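Local coordinates for protein putative fimbrium tip subunit Fim1C (Bacteroides ovatus, PDB 4EPS) that probably forms part of the tip of a fimbrium, a filamentous cell-surface appendage of the kind that mediates adhesion and biofilm formation, at residues A[111-116]-A[132-137]; A[168-173]-A[181-186]; A[428-431]-A[435-438]. All coordinates share one frame; numbering follows the deposited sequence.

The three contacts follow one another along the chain without overlapping. Contacts 1 and 2 both belong to the fimbrillin-like range and are joined by neighbouring antiparallel strands, 135-145 and 148-174. Strand 148-174 is long, and the contacts lie at distant places along this pair, centres about 43 Å apart. Contact 2 sits where 148-174 finishes and the chain loops back to strand 187-190. Contact 3 is around helix 434-438, beside the sheet containing strands 334-338 and 502-509. It lies about 54 Å from contact 1 between centres, on the opposite side of the chain's centre, but only about 23 Å from contact 2. The strand pair thus links two separate parts of the fimbrillin-like region; contact 3 comes later in the chain.

Contact 1: residues A[111-116]-A[132-137]; sequences APLAAG and QDLMTS
L113 and L134 meet where a short helix, 111-115, packs on the start of strand 135-145 in the fimbrillin-like domain, a helix-on-sheet contact within the transthyretin-like clan. The contact is apolar: no hydrogen bond crosses it, and it rests on a few methyl groups and the helix backbone at A114. CD2 of L113 touches CD1 of L134 at 3.6 Å, the two side chains running at a slant to each other. Both leucines hold CG anti to the backbone N (chi1 177° in L113, 176° in L134), which carries each isobutyl group toward the other segment. The two branches of L134 then divide the work. While CD1 serves L113, CD2 lies 3.7 Å from CA of A114, against the helix backbone as much as against a side chain. The small methyl of A114 is consistent with this close approach, the CA atoms of A114 and L134 being 7.6 Å apart. Further along, CG2 of T136 makes a looser approach to L113.

The polar groups are dealt with elsewhere. T136 gives its methyl to the helix, whereas its OG1 is hydrogen-bonded to NH1 of R158 on strand 148-174, and R158 also touches L134 and A114. The backbones of L134 and T136 bond to R158 and T156, those of M135 and S137 to Y92 and A90, so this segment is held between strands 148-174 and 87-92.

Within the segments, the helical turn is closed by A115 N to A111 O at 2.9 Å and by G116 N to P112 O. Before the strand the chain makes an inverse gamma turn centred on D133, in which N of L134 bonds weakly to O of Q132 at 3.1 Å.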
# COMPACT_ATOMS: atom_id res chain seq x y z
N ALA A 111 -44.24 -19.37 33.56
CA ALA A 111 -43.20 -19.47 34.61
C ALA A 111 -42.70 -20.93 34.81
O ALA A 111 -41.47 -21.10 34.79
CB ALA A 111 -43.71 -18.89 35.93
N PRO A 112 -43.56 -21.99 34.91
CA PRO A 112 -43.01 -23.36 35.10
C PRO A 112 -42.27 -23.91 33.88
O PRO A 112 -41.31 -24.65 34.03
CB PRO A 112 -44.25 -24.21 35.40
CG PRO A 112 -45.31 -23.21 35.83
CD PRO A 112 -45.04 -22.02 34.97
N LEU A 113 -42.71 -23.55 32.66
CA LEU A 113 -42.03 -23.97 31.43
C LEU A 113 -40.60 -23.42 31.44
O LEU A 113 -39.65 -24.18 31.22
CB LEU A 113 -42.81 -23.47 30.20
CG LEU A 113 -42.22 -23.75 28.82
CD1 LEU A 113 -42.12 -25.27 28.53
CD2 LEU A 113 -43.04 -23.01 27.75
N ALA A 114 -40.45 -22.13 31.77
CA ALA A 114 -39.15 -21.47 31.82
C ALA A 114 -38.29 -22.03 32.97
O ALA A 114 -37.11 -22.32 32.75
CB ALA A 114 -39.33 -19.97 31.97
N ALA A 115 -38.88 -22.22 34.16
CA ALA A 115 -38.17 -22.75 35.34
C ALA A 115 -37.59 -24.16 35.09
O ALA A 115 -36.46 -24.42 35.51
CB ALA A 115 -39.09 -22.78 36.55
N GLY A 116 -38.33 -25.03 34.42
CA GLY A 116 -37.88 -26.39 34.14
C GLY A 116 -37.17 -26.58 32.81
O GLY A 116 -36.80 -27.71 32.46
N GLN A 132 -33.79 -25.26 21.58
CA GLN A 132 -33.54 -24.82 22.95
C GLN A 132 -33.85 -23.34 23.21
O GLN A 132 -33.75 -22.88 24.36
CB GLN A 132 -32.05 -25.10 23.26
CG GLN A 132 -31.70 -26.59 23.07
CD GLN A 132 -30.45 -26.96 23.80
OE1 GLN A 132 -30.43 -27.04 25.02
NE2 GLN A 132 -29.40 -27.26 23.07
N ASP A 133 -34.20 -22.60 22.14
CA ASP A 133 -34.43 -21.16 22.20
C ASP A 133 -35.87 -20.87 22.61
O ASP A 133 -36.72 -20.51 21.79
CB ASP A 133 -34.07 -20.50 20.86
CG ASP A 133 -33.96 -18.98 20.94
OD1 ASP A 133 -34.04 -18.43 22.08
OD2 ASP A 133 -33.74 -18.35 19.88
N LEU A 134 -36.14 -21.00 23.91
CA LEU A 134 -37.49 -20.81 24.44
C LEU A 134 -37.94 -19.34 24.35
O LEU A 134 -37.24 -18.43 24.79
CB LEU A 134 -37.55 -21.31 25.91
CG LEU A 134 -38.89 -21.08 26.64
CD1 LEU A 134 -40.03 -21.91 26.03
CD2 LEU A 134 -38.76 -21.44 28.13
N MSE A 135 -39.13 -19.14 23.76
CA MSE A 135 -39.76 -17.82 23.58
C MSE A 135 -41.20 -17.88 23.99
O MSE A 135 -41.89 -18.84 23.65
CB MSE A 135 -39.69 -17.37 22.12
CG MSE A 135 -38.31 -17.12 21.61
SE MSE A 135 -38.53 -16.63 19.74
CE MSE A 135 -37.30 -17.88 19.01
N THR A 136 -41.67 -16.86 24.72
CA THR A 136 -43.07 -16.86 25.16
C THR A 136 -43.73 -15.50 24.98
O THR A 136 -43.05 -14.48 24.95
CB THR A 136 -43.14 -17.24 26.66
OG1 THR A 136 -42.41 -16.26 27.42
CG2 THR A 136 -42.60 -18.67 26.95
N SER A 137 -45.06 -15.50 24.97
CA SER A 137 -45.86 -14.27 24.94
C SER A 137 -46.50 -14.03 26.30
O SER A 137 -46.64 -14.96 27.11
CB SER A 137 -46.95 -14.37 23.87
OG SER A 137 -48.11 -15.02 24.38

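Contact 2: residues A[168-173]-A[181-186]; sequences STRYIF and MPEETP
R170 reaches from the strand to E183 and P186, its side chain leaving the backbone trans to N (chi1 169°) and staying extended as far as NE. The ring of P186 lies over one face of the guanidinium, with CB 3.6 Å from NE, and CG1 of I172 lies over the other. At the edge, OE2 of E183 forms a long salt bridge with NH2 of R170, 3.6 Å, the carboxylate and guanidinium planes being only 22° apart. Water 1 fills the angle beside it, accepting from R170 NE and donating to both E183 OE2 and the carbonyl O of Y171.

At F173 the backbone itself crosses. N of M181 donates to F173 O at 2.9 Å, nearly straight at 172°, and the selenium of M181 rests 3.8 Å from F173 CB. The phenyl ring turns away to meet Y187 and H333. F173 N gives its hydrogen to water 2, which lies 2.8 Å from OE1 of E183; that oxygen is also hydrogen-bonded to NE2 of H333.

The second segment is the later part of the long loop that joins antiparallel strands 148-174 and 187-190. With one direct backbone bond, a stretched ion pair and bridging waters, the chemistry implies a surface loop held partly through solvent, its glutamate positioned by H333 as well as by R170.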
# COMPACT_ATOMS: atom_id res chain seq x y z
N SER A 168 -10.05 -11.39 14.11
CA SER A 168 -10.00 -11.76 12.69
C SER A 168 -9.37 -10.60 11.94
O SER A 168 -9.38 -9.47 12.43
CB SER A 168 -11.38 -12.12 12.15
OG SER A 168 -12.31 -11.05 12.23
N THR A 169 -8.79 -10.88 10.77
CA THR A 169 -8.11 -9.83 10.01
C THR A 169 -8.48 -9.88 8.54
O THR A 169 -8.19 -10.86 7.86
CB THR A 169 -6.59 -9.95 10.16
OG1 THR A 169 -6.25 -9.93 11.53
CG2 THR A 169 -5.82 -8.79 9.42
N ARG A 170 -9.11 -8.83 8.05
CA ARG A 170 -9.35 -8.74 6.63
C ARG A 170 -8.04 -8.27 5.97
O ARG A 170 -7.42 -7.32 6.44
CB ARG A 170 -10.50 -7.77 6.31
CG ARG A 170 -10.59 -7.47 4.82
CD ARG A 170 -11.56 -6.39 4.51
NE ARG A 170 -11.75 -6.29 3.06
CZ ARG A 170 -12.49 -5.35 2.48
NH1 ARG A 170 -13.09 -4.42 3.21
NH2 ARG A 170 -12.63 -5.32 1.16
N TYR A 171 -7.63 -8.95 4.90
CA TYR A 171 -6.48 -8.53 4.10
C TYR A 171 -6.98 -7.90 2.83
O TYR A 171 -7.74 -8.53 2.09
CB TYR A 171 -5.54 -9.71 3.76
CG TYR A 171 -4.65 -10.14 4.89
CD1 TYR A 171 -5.15 -10.91 5.94
CD2 TYR A 171 -3.32 -9.75 4.94
CE1 TYR A 171 -4.34 -11.28 7.01
CE2 TYR A 171 -2.50 -10.12 6.01
CZ TYR A 171 -3.01 -10.90 7.03
OH TYR A 171 -2.25 -11.27 8.11
N ILE A 172 -6.59 -6.67 2.58
CA ILE A 172 -6.84 -6.03 1.28
C ILE A 172 -5.52 -6.24 0.53
O ILE A 172 -4.54 -5.55 0.80
CB ILE A 172 -7.26 -4.55 1.42
CG1 ILE A 172 -8.62 -4.42 2.19
CG2 ILE A 172 -7.32 -3.85 0.04
CD1 ILE A 172 -8.82 -3.07 2.91
N PHE A 173 -5.48 -7.24 -0.35
CA PHE A 173 -4.25 -7.53 -1.10
C PHE A 173 -4.10 -6.54 -2.24
O PHE A 173 -5.08 -6.26 -2.96
CB PHE A 173 -4.27 -8.96 -1.64
CG PHE A 173 -4.17 -9.99 -0.54
CD1 PHE A 173 -3.11 -9.96 0.37
CD2 PHE A 173 -5.12 -11.00 -0.42
CE1 PHE A 173 -3.00 -10.93 1.36
CE2 PHE A 173 -4.99 -11.99 0.56
CZ PHE A 173 -3.93 -11.95 1.43
N MSE A 181 -6.38 -5.65 -5.43
CA MSE A 181 -6.66 -6.59 -6.49
C MSE A 181 -8.19 -6.90 -6.48
O MSE A 181 -8.85 -6.77 -5.44
CB MSE A 181 -5.74 -7.84 -6.42
CG MSE A 181 -6.04 -8.85 -5.37
SE MSE A 181 -4.39 -10.04 -5.31
CE MSE A 181 -4.50 -10.97 -7.06
N PRO A 182 -8.78 -7.16 -7.66
CA PRO A 182 -10.23 -7.42 -7.70
C PRO A 182 -10.59 -8.64 -6.87
O PRO A 182 -9.78 -9.57 -6.78
CB PRO A 182 -10.52 -7.66 -9.19
CG PRO A 182 -9.32 -7.18 -9.92
CD PRO A 182 -8.16 -7.33 -9.00
N GLU A 183 -11.75 -8.64 -6.23
CA GLU A 183 -12.20 -9.82 -5.49
C GLU A 183 -13.73 -9.83 -5.41
O GLU A 183 -14.35 -8.80 -5.66
CB GLU A 183 -11.55 -9.92 -4.10
CG GLU A 183 -12.02 -8.90 -3.09
CD GLU A 183 -11.24 -8.87 -1.80
OE1 GLU A 183 -10.34 -9.71 -1.59
OE2 GLU A 183 -11.52 -7.95 -1.00
N GLU A 184 -14.31 -10.98 -5.04
CA GLU A 184 -15.76 -11.15 -4.95
C GLU A 184 -16.28 -10.77 -3.57
O GLU A 184 -17.38 -10.21 -3.46
CB GLU A 184 -16.15 -12.59 -5.27
CG GLU A 184 -15.87 -12.99 -6.71
CD GLU A 184 -16.59 -12.19 -7.79
OE1 GLU A 184 -17.82 -12.00 -7.67
OE2 GLU A 184 -15.92 -11.77 -8.75
N THR A 185 -15.52 -11.05 -2.51
CA THR A 185 -15.92 -10.78 -1.14
C THR A 185 -14.68 -10.53 -0.29
O THR A 185 -13.59 -10.94 -0.72
CB THR A 185 -16.76 -12.02 -0.64
OG1 THR A 185 -17.55 -11.68 0.50
CG2 THR A 185 -15.91 -13.23 -0.31
N PRO A 186 -14.77 -9.92 0.91
CA PRO A 186 -13.55 -9.70 1.71
C PRO A 186 -12.80 -10.99 2.03
O PRO A 186 -13.40 -12.06 2.25
CB PRO A 186 -14.08 -9.04 2.99
CG PRO A 186 -15.31 -8.31 2.54
CD PRO A 186 -15.94 -9.29 1.57
O HOH W 1 -10.39 -8.32 1.44
O HOH W 2 -7.73 -8.85 -0.92
O HOH W 3 -8.06 -6.67 -2.76

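Contact 3: residues A[428-431]-A[435-438]; sequences GWYV and GELV
Y430 points its hydroxyl at the carboxylate of E436, and this one bond carries the contact: OH donates to OE2 at 2.8 Å. It arrives on the syn side of the carboxylate, 16° out of its plane. The carboxylate comes in at the edge of the ring, its carbon near the ring plane, and the two planes are 21° apart. OE2 is 3.5 Å and OE1 3.7 Å from CE1 of Y430, although the two side chains as a whole run at about a right angle.

In Y430 the CG sits between the backbone N and the carbonyl carbon (chi1 58°), which brings its hydroxyl end to the E436 carboxylate. E436 has CG on the far side of CA from its own carbonyl carbon and stretches out beyond it. Its OE1 has other partners, S433 OG and the backbone N of G389, so both oxygens of this buried acid are bonded, which would favour the charged form. L335 and F507 touch both side chains. A phenylalanine in place of Y430 would probably keep the ring packing but leave OE2 without its hydroxyl partner in a buried setting.

The arrangement is that of a helix whose first-turn glutamate bonds back to the loop leading into it, here where helix 434-438 packs beside strands 334-338 and 502-509 of a six-stranded antiparallel sheet.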
# COMPACT_ATOMS: atom_id res chain seq x y z
N GLY A 428 -8.49 -25.95 -0.43
CA GLY A 428 -7.94 -27.15 0.18
C GLY A 428 -6.78 -27.59 -0.73
O GLY A 428 -6.61 -27.06 -1.84
N TRP A 429 -5.97 -28.53 -0.27
CA TRP A 429 -4.79 -29.00 -1.00
C TRP A 429 -5.15 -29.92 -2.19
O TRP A 429 -6.01 -30.81 -2.07
CB TRP A 429 -3.85 -29.78 -0.05
CG TRP A 429 -3.25 -28.96 1.07
CD1 TRP A 429 -3.42 -29.17 2.42
CD2 TRP A 429 -2.35 -27.85 0.94
NE1 TRP A 429 -2.68 -28.25 3.13
CE2 TRP A 429 -2.02 -27.43 2.25
CE3 TRP A 429 -1.77 -27.17 -0.15
CZ2 TRP A 429 -1.14 -26.36 2.50
CZ3 TRP A 429 -0.92 -26.11 0.09
CH2 TRP A 429 -0.60 -25.72 1.40
N TYR A 430 -4.42 -29.77 -3.30
CA TYR A 430 -4.58 -30.65 -4.46
C TYR A 430 -3.21 -30.85 -5.15
O TYR A 430 -2.32 -30.03 -4.99
CB TYR A 430 -5.63 -30.13 -5.46
CG TYR A 430 -5.34 -28.74 -6.00
CD1 TYR A 430 -4.49 -28.56 -7.10
CD2 TYR A 430 -5.84 -27.61 -5.37
CE1 TYR A 430 -4.17 -27.28 -7.56
CE2 TYR A 430 -5.54 -26.33 -5.83
CZ TYR A 430 -4.70 -26.17 -6.92
OH TYR A 430 -4.44 -24.91 -7.38
N VAL A 431 -3.08 -31.92 -5.94
CA VAL A 431 -1.85 -32.16 -6.73
C VAL A 431 -1.91 -31.18 -7.90
O VAL A 431 -2.87 -31.20 -8.68
CB VAL A 431 -1.70 -33.63 -7.20
CG1 VAL A 431 -0.48 -33.79 -8.11
CG2 VAL A 431 -1.61 -34.60 -6.00
N GLY A 435 0.72 -27.75 -15.73
CA GLY A 435 0.84 -26.32 -16.06
C GLY A 435 1.21 -25.48 -14.85
O GLY A 435 2.06 -24.58 -14.94
N GLU A 436 0.59 -25.78 -13.71
CA GLU A 436 0.89 -25.07 -12.47
C GLU A 436 2.37 -25.30 -12.04
O GLU A 436 3.04 -24.37 -11.59
CB GLU A 436 -0.06 -25.51 -11.35
CG GLU A 436 -1.40 -24.79 -11.49
CD GLU A 436 -2.50 -25.47 -10.70
OE1 GLU A 436 -2.79 -26.66 -10.97
OE2 GLU A 436 -3.08 -24.80 -9.81
N LEU A 437 2.85 -26.55 -12.16
CA LEU A 437 4.24 -26.88 -11.80
C LEU A 437 5.23 -26.21 -12.73
O LEU A 437 6.23 -25.67 -12.25
CB LEU A 437 4.50 -28.40 -11.83
CG LEU A 437 3.89 -29.17 -10.64
CD1 LEU A 437 3.77 -30.67 -11.00
CD2 LEU A 437 4.70 -28.92 -9.35
N VAL A 438 4.98 -26.21 -14.03
CA VAL A 438 5.90 -25.60 -15.00
C VAL A 438 6.07 -24.09 -14.70
O VAL A 438 7.19 -23.58 -14.76
CB VAL A 438 5.43 -25.89 -16.45
CG1 VAL A 438 6.09 -24.95 -17.47
CG2 VAL A 438 5.72 -27.35 -16.80